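Local coordinates for protein Afp3 (Serratia entomophila, PDB 6RBN) that forms, as a tail-sheath-family protein, part of the helical sheath around the tube of a contractile injection system, the anti-feeding prophage, at residues 206-214 with 265-274; 356-367 with 379-388. All coordinates share one frame; numbering follows the deposited sequence.

Interaction 1. Residues 206-214 with 265-274; sequences VYYPNVEVP and PLSLPPSALI
Strands 211-213 and 266-268 pair as antiparallel neighbours in a small sheet, and the chain after 266-268 turns through Pro269 and Pro270 into helix 271-284, which meets Tyr207. Val211 and Leu268 make a hydrogen-bonded pair: the Val211 N–Leu268 O bond is 2.7 Å long and nearly straight at 172°, and Leu268 N returns an equally short bond to Val211 O. Val213 N bonds Leu266 O at 2.8 Å, whereas the Leu266 N to Val213 O bond is weak. Between them Glu212 and Ser267, a non-hydrogen-bonded pair, turn their polar side chains to the same face. The other face is aliphatic: Val213 CG2, the branch anti to the carbonyl carbon, meets Leu268 CD1 at 3.8 Å, and both side chains rest on Leu117. Branched valines suit this extended backbone. Pro270, lacking an N-H, sets its CB against Val211 CG2 (3.9 Å). Farther on, Ile274 CG2 lies over one face of the Tyr207 ring, 3.8 Å from its centroid, a CH-pi contact; the Tyr207 hydroxyl is hydrogen-bonded to Tyr278. Strand 301-302 bonds to the other edge of 211-213, making this the central strand of a three-stranded antiparallel sheet backed by helix 111-120.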
loop_
_atom_site.group_PDB
_atom_site.type_symbol
_atom_site.label_atom_id
_atom_site.label_comp_id
_atom_site.label_asym_id
_atom_site.label_seq_id
_atom_site.Cartn_x
_atom_site.Cartn_y
_atom_site.Cartn_z
ATOM N N VAL D 206 -16.951 39.034 60.676
ATOM C CA VAL D 206 -16.782 39.217 62.114
ATOM C C VAL D 206 -16.903 37.850 62.776
ATOM O O VAL D 206 -17.603 36.973 62.271
ATOM C CB VAL D 206 -17.825 40.231 62.632
ATOM C CG1 VAL D 206 -17.660 40.543 64.109
ATOM C CG2 VAL D 206 -17.770 41.504 61.809
ATOM N N TYR D 207 -16.171 37.631 63.872
ATOM C CA TYR D 207 -16.222 36.375 64.624
ATOM C C TYR D 207 -16.265 36.711 66.107
ATOM O O TYR D 207 -15.305 37.272 66.643
ATOM C CB TYR D 207 -15.026 35.485 64.291
ATOM C CG TYR D 207 -15.082 34.922 62.894
ATOM C CD1 TYR D 207 -15.773 33.748 62.624
ATOM C CD2 TYR D 207 -14.481 35.582 61.833
ATOM C CE1 TYR D 207 -15.836 33.237 61.346
ATOM C CE2 TYR D 207 -14.547 35.082 60.552
ATOM C CZ TYR D 207 -15.228 33.910 60.314
ATOM O OH TYR D 207 -15.289 33.406 59.039
ATOM N N TYR D 208 -17.369 36.370 66.775
ATOM C CA TYR D 208 -17.633 36.938 68.095
ATOM C C TYR D 208 -16.839 36.366 69.274
ATOM O O TYR D 208 -16.144 37.157 69.926
ATOM C CB TYR D 208 -19.139 36.896 68.394
ATOM C CG TYR D 208 -19.487 37.138 69.846
ATOM C CD1 TYR D 208 -19.299 38.375 70.438
ATOM C CD2 TYR D 208 -20.035 36.124 70.614
ATOM C CE1 TYR D 208 -19.613 38.581 71.764
ATOM C CE2 TYR D 208 -20.361 36.327 71.936
ATOM C CZ TYR D 208 -20.153 37.558 72.505
ATOM O OH TYR D 208 -20.481 37.765 73.824
ATOM N N PRO D 209 -16.894 35.071 69.624
ATOM C CA PRO D 209 -16.423 34.685 70.963
ATOM C C PRO D 209 -14.905 34.655 71.060
ATOM O O PRO D 209 -14.218 34.095 70.204
ATOM C CB PRO D 209 -17.002 33.276 71.153
ATOM C CG PRO D 209 -17.993 33.098 70.061
ATOM C CD PRO D 209 -17.413 33.876 68.931
ATOM N N ASN D 210 -14.387 35.295 72.106
ATOM C CA ASN D 210 -12.977 35.157 72.429
ATOM C C ASN D 210 -12.689 33.734 72.879
ATOM O O ASN D 210 -13.505 33.087 73.539
ATOM C CB ASN D 210 -12.562 36.139 73.523
ATOM C CG ASN D 210 -12.437 37.554 73.017
ATOM O OD1 ASN D 210 -11.915 37.792 71.932
ATOM N ND2 ASN D 210 -12.904 38.507 73.808
ATOM N N VAL D 211 -11.516 33.244 72.505
ATOM C CA VAL D 211 -11.173 31.841 72.657
ATOM C C VAL D 211 -10.028 31.741 73.655
ATOM O O VAL D 211 -9.024 32.449 73.522
ATOM C CB VAL D 211 -10.798 31.218 71.303
ATOM C CG1 VAL D 211 -10.560 29.779 71.466
ATOM C CG2 VAL D 211 -11.904 31.444 70.291
ATOM N N GLU D 212 -10.177 30.871 74.650
ATOM C CA GLU D 212 -9.270 30.825 75.786
ATOM C C GLU D 212 -8.250 29.704 75.640
ATOM O O GLU D 212 -8.579 28.597 75.206
ATOM C CB GLU D 212 -10.047 30.654 77.089
ATOM C CG GLU D 212 -10.877 31.869 77.450
ATOM C CD GLU D 212 -11.647 31.684 78.733
ATOM O OE1 GLU D 212 -11.640 30.557 79.270
ATOM O OE2 GLU D 212 -12.258 32.663 79.206
ATOM N N VAL D 213 -7.012 30.004 76.015
ATOM C CA VAL D 213 -5.875 29.107 75.844
ATOM C C VAL D 213 -5.286 28.847 77.224
ATOM O O VAL D 213 -5.122 29.791 77.998
ATOM C CB VAL D 213 -4.802 29.705 74.915
ATOM C CG1 VAL D 213 -3.655 28.735 74.689
ATOM C CG2 VAL D 213 -5.414 30.131 73.612
ATOM N N PRO D 214 -4.973 27.592 77.585
ATOM C CA PRO D 214 -4.322 27.294 78.866
ATOM C C PRO D 214 -2.908 27.864 78.980
ATOM O O PRO D 214 -2.276 28.107 77.954
ATOM C CB PRO D 214 -4.282 25.765 78.888
ATOM C CG PRO D 214 -5.382 25.347 77.988
ATOM C CD PRO D 214 -5.407 26.365 76.899
ATOM N N PRO D 265 -5.799 31.219 82.352
ATOM C CA PRO D 265 -6.161 31.031 80.945
ATOM C C PRO D 265 -6.319 32.355 80.216
ATOM O O PRO D 265 -7.210 33.131 80.551
ATOM C CB PRO D 265 -7.499 30.294 81.021
ATOM C CG PRO D 265 -7.480 29.621 82.341
ATOM C CD PRO D 265 -6.757 30.559 83.254
ATOM N N LEU D 266 -5.467 32.606 79.229
ATOM C CA LEU D 266 -5.505 33.853 78.484
ATOM C C LEU D 266 -6.501 33.752 77.338
ATOM O O LEU D 266 -6.585 32.728 76.658
ATOM C CB LEU D 266 -4.104 34.213 77.980
ATOM C CG LEU D 266 -3.287 33.247 77.114
ATOM C CD1 LEU D 266 -3.482 33.472 75.627
ATOM C CD2 LEU D 266 -1.818 33.329 77.472
ATOM N N SER D 267 -7.272 34.818 77.144
ATOM C CA SER D 267 -8.332 34.851 76.146
ATOM C C SER D 267 -7.826 35.563 74.899
ATOM O O SER D 267 -7.389 36.715 74.973
ATOM C CB SER D 267 -9.575 35.549 76.693
ATOM O OG SER D 267 -9.322 36.922 76.921
ATOM N N LEU D 268 -7.891 34.881 73.768
ATOM C CA LEU D 268 -7.448 35.418 72.499
ATOM C C LEU D 268 -8.627 35.747 71.599
ATOM O O LEU D 268 -9.642 35.044 71.629
ATOM C CB LEU D 268 -6.534 34.429 71.771
ATOM C CG LEU D 268 -5.148 34.294 72.377
ATOM C CD1 LEU D 268 -4.358 33.206 71.698
ATOM C CD2 LEU D 268 -4.449 35.614 72.230
ATOM N N PRO D 269 -8.530 36.807 70.806
ATOM C CA PRO D 269 -9.496 37.016 69.737
ATOM C C PRO D 269 -9.315 35.967 68.658
ATOM O O PRO D 269 -8.182 35.574 68.346
ATOM C CB PRO D 269 -9.156 38.421 69.228
ATOM C CG PRO D 269 -7.740 38.605 69.570
ATOM C CD PRO D 269 -7.532 37.886 70.861
ATOM N N PRO D 270 -10.405 35.476 68.068
ATOM C CA PRO D 270 -10.325 34.267 67.242
ATOM C C PRO D 270 -9.775 34.470 65.839
ATOM O O PRO D 270 -9.721 33.495 65.088
ATOM C CB PRO D 270 -11.792 33.812 67.184
ATOM C CG PRO D 270 -12.564 35.057 67.309
ATOM C CD PRO D 270 -11.790 35.948 68.225
ATOM N N SER D 271 -9.343 35.677 65.460
ATOM C CA SER D 271 -8.968 35.938 64.071
ATOM C C SER D 271 -7.681 35.238 63.662
ATOM O O SER D 271 -7.487 34.958 62.475
ATOM C CB SER D 271 -8.833 37.435 63.829
ATOM O OG SER D 271 -10.093 38.063 63.876
ATOM N N ALA D 272 -6.789 34.954 64.611
ATOM C CA ALA D 272 -5.568 34.230 64.276
ATOM C C ALA D 272 -5.864 32.766 63.982
ATOM O O ALA D 272 -5.126 32.106 63.242
ATOM C CB ALA D 272 -4.555 34.356 65.408
ATOM N N LEU D 273 -6.941 32.235 64.562
ATOM C CA LEU D 273 -7.295 30.842 64.323
ATOM C C LEU D 273 -8.133 30.696 63.061
ATOM O O LEU D 273 -7.992 29.715 62.328
ATOM C CB LEU D 273 -8.046 30.270 65.526
ATOM C CG LEU D 273 -7.287 29.839 66.785
ATOM C CD1 LEU D 273 -6.876 31.015 67.654
ATOM C CD2 LEU D 273 -8.127 28.860 67.576
ATOM N N ILE D 274 -9.021 31.660 62.801
ATOM C CA ILE D 274 -9.888 31.581 61.628
ATOM C C ILE D 274 -9.087 31.835 60.355
ATOM O O ILE D 274 -9.380 31.276 59.292
ATOM C CB ILE D 274 -11.075 32.552 61.784
ATOM C CG1 ILE D 274 -11.863 32.217 63.047
ATOM C CG2 ILE D 274 -12.028 32.464 60.619
ATOM C CD1 ILE D 274 -12.432 30.824 63.067
#

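Interaction 2. Residues 356-367 with 379-388; sequences AERDIKKALQPM and RVQTAIDNYL
Helices 356-364 and 379-388 run roughly antiparallel, their short axes 10.1 Å apart at closest approach and their directions 142° apart, with Ile360 and Ile384 nearest at the backbone. At one end Tyr387 reaches across. Its CG stands anti to the backbone N (chi1 179°), which carries the ring across to the first helix, where CD2 meets Ile360 CG1 at 3.7 Å and CE2 lies near Ala356 CB. The small alanine lets this broad ring come close to the helix. A tyrosine suits this place because its ring packs broadly on the aliphatic groups of Ile360 and Ala356. Tyr387 OH lies 2.9 Å from Asp359 OD2, the carboxylate and ring planes steeply inclined, 74° apart. Towards the middle, Ile360 and Ile384 lie nearly perpendicular, Ile360 CD1 touching Ile384 CG2 at 3.9 Å. This is the helical hairpin of the sheath C-terminal domain, with the second helix lying against strands 406-409 and 425-432; Ile384 also touches Val408, Val380 touches Ile428, and from the first helix Ala356 reaches Met432. Leu364 divides its two methyls, CD2 meeting Val380 CG1 at 3.7 Å and CD1 meeting Ile384 CD1 at 3.8 Å. Farther along the first segment, Met367 and Val380 lie alongside each other, pointing opposite ways, Met367 CG 3.9 Å from Val380 CG2. The flexible thioether is bent at chi2 and chi3, bringing CE to Ala383 CB at 4.0 Å, where the short alanine side chain admits it. Arg379 NH1 lies obliquely against Met367 CG, a van der Waals contact at this end of the interface. Phe348 and Leu346 of a neighbouring Afp2 chain pack on Ile360 and Leu364 respectively, and a neighbouring Afp1 chain meets Arg379 through Asp25.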
loop_
_atom_site.group_PDB
_atom_site.type_symbol
_atom_site.label_atom_id
_atom_site.label_comp_id
_atom_site.label_asym_id
_atom_site.label_seq_id
_atom_site.Cartn_x
_atom_site.Cartn_y
_atom_site.Cartn_z
ATOM N N ALA D 356 -10.921 34.562 41.983
ATOM C CA ALA D 356 -10.938 34.451 40.531
ATOM C C ALA D 356 -10.464 35.740 39.879
ATOM O O ALA D 356 -9.766 35.703 38.864
ATOM C CB ALA D 356 -12.336 34.086 40.045
ATOM N N GLU D 357 -10.827 36.889 40.452
ATOM C CA GLU D 357 -10.340 38.166 39.942
ATOM C C GLU D 357 -8.845 38.328 40.184
ATOM O O GLU D 357 -8.165 39.029 39.431
ATOM C CB GLU D 357 -11.108 39.314 40.589
ATOM C CG GLU D 357 -12.540 39.462 40.123
ATOM C CD GLU D 357 -13.311 40.470 40.950
ATOM O OE1 GLU D 357 -12.758 40.958 41.958
ATOM O OE2 GLU D 357 -14.471 40.769 40.604
ATOM N N ARG D 358 -8.319 37.695 41.231
ATOM C CA ARG D 358 -6.893 37.802 41.520
ATOM C C ARG D 358 -6.072 36.941 40.570
ATOM O O ARG D 358 -4.961 37.316 40.184
ATOM C CB ARG D 358 -6.631 37.407 42.970
ATOM C CG ARG D 358 -5.214 37.630 43.452
ATOM C CD ARG D 358 -5.069 37.246 44.914
ATOM N NE ARG D 358 -5.911 38.071 45.777
ATOM C CZ ARG D 358 -6.939 37.610 46.481
ATOM N NH1 ARG D 358 -7.251 36.323 46.436
ATOM N NH2 ARG D 358 -7.649 38.433 47.236
ATOM N N ASP D 359 -6.606 35.785 40.173
ATOM C CA ASP D 359 -5.859 34.884 39.305
ATOM C C ASP D 359 -6.002 35.245 37.834
ATOM O O ASP D 359 -5.100 34.952 37.044
ATOM C CB ASP D 359 -6.308 33.444 39.529
ATOM C CG ASP D 359 -5.892 32.913 40.882
ATOM O OD1 ASP D 359 -4.857 33.373 41.405
ATOM O OD2 ASP D 359 -6.594 32.034 41.421
ATOM N N ILE D 360 -7.122 35.853 37.449
ATOM C CA ILE D 360 -7.242 36.403 36.102
ATOM C C ILE D 360 -6.309 37.595 35.932
ATOM O O ILE D 360 -5.664 37.750 34.888
ATOM C CB ILE D 360 -8.714 36.753 35.806
ATOM C CG1 ILE D 360 -9.534 35.477 35.635
ATOM C CG2 ILE D 360 -8.865 37.621 34.573
ATOM C CD1 ILE D 360 -11.015 35.718 35.585
ATOM N N LYS D 361 -6.180 38.422 36.976
ATOM C CA LYS D 361 -5.294 39.583 36.924
ATOM C C LYS D 361 -3.832 39.170 36.797
ATOM O O LYS D 361 -3.061 39.816 36.082
ATOM C CB LYS D 361 -5.499 40.444 38.167
ATOM C CG LYS D 361 -4.694 41.720 38.205
ATOM C CD LYS D 361 -5.015 42.515 39.450
ATOM C CE LYS D 361 -4.183 43.777 39.520
ATOM N NZ LYS D 361 -4.488 44.570 40.741
ATOM N N LYS D 362 -3.438 38.081 37.457
ATOM C CA LYS D 362 -2.071 37.594 37.318
ATOM C C LYS D 362 -1.820 36.934 35.973
ATOM O O LYS D 362 -0.660 36.782 35.578
ATOM C CB LYS D 362 -1.742 36.611 38.440
ATOM C CG LYS D 362 -1.573 37.258 39.801
ATOM C CD LYS D 362 -1.346 36.224 40.899
ATOM C CE LYS D 362 0.134 35.972 41.156
ATOM N NZ LYS D 362 0.816 35.201 40.078
ATOM N N ALA D 363 -2.870 36.537 35.260
ATOM C CA ALA D 363 -2.722 35.902 33.961
ATOM C C ALA D 363 -2.704 36.893 32.809
ATOM O O ALA D 363 -2.136 36.583 31.756
ATOM C CB ALA D 363 -3.849 34.892 33.735
ATOM N N LEU D 364 -3.302 38.069 32.978
ATOM C CA LEU D 364 -3.398 39.043 31.900
ATOM C C LEU D 364 -2.302 40.093 31.935
ATOM O O LEU D 364 -2.177 40.856 30.974
ATOM C CB LEU D 364 -4.756 39.745 31.937
ATOM C CG LEU D 364 -5.975 38.841 31.800
ATOM C CD1 LEU D 364 -7.247 39.664 31.798
ATOM C CD2 LEU D 364 -5.875 37.953 30.584
ATOM N N GLN D 365 -1.530 40.168 33.016
ATOM C CA GLN D 365 -0.407 41.102 33.059
ATOM C C GLN D 365 0.723 40.828 32.061
ATOM O O GLN D 365 1.412 41.800 31.705
ATOM C CB GLN D 365 0.143 41.185 34.489
ATOM C CG GLN D 365 -0.745 42.000 35.407
ATOM C CD GLN D 365 -0.232 42.060 36.823
ATOM O OE1 GLN D 365 0.759 41.420 37.164
ATOM N NE2 GLN D 365 -0.906 42.833 37.663
ATOM N N PRO D 366 0.993 39.602 31.593
ATOM C CA PRO D 366 1.819 39.480 30.378
ATOM C C PRO D 366 1.203 40.092 29.128
ATOM O O PRO D 366 1.949 40.426 28.201
ATOM C CB PRO D 366 1.997 37.966 30.231
ATOM C CG PRO D 366 1.981 37.481 31.601
ATOM C CD PRO D 366 0.983 38.319 32.328
ATOM N N MET D 367 -0.118 40.255 29.060
ATOM C CA MET D 367 -0.761 40.858 27.901
ATOM C C MET D 367 -0.945 42.367 28.031
ATOM O O MET D 367 -1.817 42.931 27.363
ATOM C CB MET D 367 -2.111 40.190 27.629
ATOM C CG MET D 367 -2.022 38.934 26.778
ATOM S SD MET D 367 -1.426 37.468 27.634
ATOM C CE MET D 367 -2.905 36.967 28.504
ATOM N N ARG D 379 -6.648 36.668 22.315
ATOM C CA ARG D 379 -5.680 36.014 23.189
ATOM C C ARG D 379 -6.012 36.244 24.652
ATOM O O ARG D 379 -5.678 35.413 25.503
ATOM C CB ARG D 379 -4.269 36.512 22.892
ATOM C CG ARG D 379 -3.725 36.086 21.548
ATOM C CD ARG D 379 -2.359 36.699 21.282
ATOM N NE ARG D 379 -1.328 36.175 22.169
ATOM C CZ ARG D 379 -0.737 36.876 23.131
ATOM N NH1 ARG D 379 -1.076 38.141 23.336
ATOM N NH2 ARG D 379 0.192 36.314 23.889
ATOM N N VAL D 380 -6.656 37.365 24.961
ATOM C CA VAL D 380 -7.064 37.656 26.328
ATOM C C VAL D 380 -8.357 36.921 26.668
ATOM O O VAL D 380 -8.530 36.434 27.791
ATOM C CB VAL D 380 -7.180 39.182 26.500
ATOM C CG1 VAL D 380 -7.750 39.537 27.823
ATOM C CG2 VAL D 380 -5.815 39.817 26.385
ATOM N N GLN D 381 -9.260 36.792 25.693
ATOM C CA GLN D 381 -10.519 36.084 25.910
ATOM C C GLN D 381 -10.293 34.597 26.152
ATOM O O GLN D 381 -10.980 33.987 26.977
ATOM C CB GLN D 381 -11.441 36.289 24.710
ATOM C CG GLN D 381 -12.802 35.652 24.856
ATOM C CD GLN D 381 -13.686 35.882 23.660
ATOM O OE1 GLN D 381 -13.272 36.496 22.683
ATOM N NE2 GLN D 381 -14.910 35.386 23.726
ATOM N N THR D 382 -9.316 34.004 25.469
ATOM C CA THR D 382 -9.046 32.581 25.632
ATOM C C THR D 382 -8.348 32.300 26.958
ATOM O O THR D 382 -8.594 31.268 27.591
ATOM C CB THR D 382 -8.210 32.088 24.454
ATOM O OG1 THR D 382 -8.887 32.407 23.234
ATOM C CG2 THR D 382 -8.008 30.590 24.497
ATOM N N ALA D 383 -7.496 33.225 27.406
ATOM C CA ALA D 383 -6.807 33.050 28.680
ATOM C C ALA D 383 -7.765 33.135 29.859
ATOM O O ALA D 383 -7.511 32.525 30.904
ATOM C CB ALA D 383 -5.701 34.091 28.825
ATOM N N ILE D 384 -8.862 33.874 29.717
ATOM C CA ILE D 384 -9.882 33.896 30.757
ATOM C C ILE D 384 -10.800 32.691 30.619
ATOM O O ILE D 384 -11.211 32.092 31.618
ATOM C CB ILE D 384 -10.658 35.225 30.701
ATOM C CG1 ILE D 384 -9.709 36.398 30.906
ATOM C CG2 ILE D 384 -11.712 35.290 31.779
ATOM C CD1 ILE D 384 -10.344 37.733 30.643
ATOM N N ASP D 385 -11.100 32.293 29.380
ATOM C CA ASP D 385 -11.979 31.153 29.140
ATOM C C ASP D 385 -11.331 29.838 29.548
ATOM O O ASP D 385 -12.032 28.910 29.964
ATOM C CB ASP D 385 -12.373 31.109 27.667
ATOM C CG ASP D 385 -13.416 30.057 27.369
ATOM O OD1 ASP D 385 -14.600 30.293 27.676
ATOM O OD2 ASP D 385 -13.051 28.992 26.831
ATOM N N ASN D 386 -10.006 29.734 29.439
ATOM C CA ASN D 386 -9.327 28.538 29.923
ATOM C C ASN D 386 -9.300 28.489 31.440
ATOM O O ASN D 386 -9.302 27.400 32.023
ATOM C CB ASN D 386 -7.903 28.466 29.381
ATOM C CG ASN D 386 -7.854 28.159 27.907
ATOM O OD1 ASN D 386 -8.649 27.371 27.399
ATOM N ND2 ASN D 386 -6.901 28.756 27.212
ATOM N N TYR D 387 -9.260 29.648 32.094
ATOM C CA TYR D 387 -9.269 29.670 33.551
ATOM C C TYR D 387 -10.649 29.338 34.095
ATOM O O TYR D 387 -10.782 28.570 35.053
ATOM C CB TYR D 387 -8.806 31.033 34.065
ATOM C CG TYR D 387 -8.806 31.121 35.567
ATOM C CD1 TYR D 387 -7.819 30.499 36.313
ATOM C CD2 TYR D 387 -9.801 31.812 36.243
ATOM C CE1 TYR D 387 -7.820 30.566 37.687
ATOM C CE2 TYR D 387 -9.811 31.881 37.614
ATOM C CZ TYR D 387 -8.819 31.257 38.329
ATOM O OH TYR D 387 -8.822 31.325 39.700
ATOM N N LEU D 388 -11.692 29.917 33.501
ATOM C CA LEU D 388 -13.043 29.695 33.994
ATOM C C LEU D 388 -13.559 28.306 33.666
ATOM O O LEU D 388 -14.493 27.838 34.322
ATOM C CB LEU D 388 -13.994 30.738 33.420
ATOM C CG LEU D 388 -13.744 32.183 33.828
ATOM C CD1 LEU D 388 -14.719 33.084 33.116
ATOM C CD2 LEU D 388 -13.857 32.337 35.320
#

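Interactions 1 and 2 follow one another along the chain, the first closing before the second opens, and lie on opposite sides of the chain's centre. Their centres are 38 Å apart and their nearest atoms about 14 Å apart, so neither touches the other. They also differ in kind: interaction 1 combines strand pairing with side-chain packing, whereas 356-367 and 379-388 meet through side chains. Other chains of the assembly make no contact with interaction 1, while Afp1 and Afp2 chains border interaction 2. The first is thus internal to the subunit, and the second lies where the C-terminal domain meets other proteins of the sheath-tube complex.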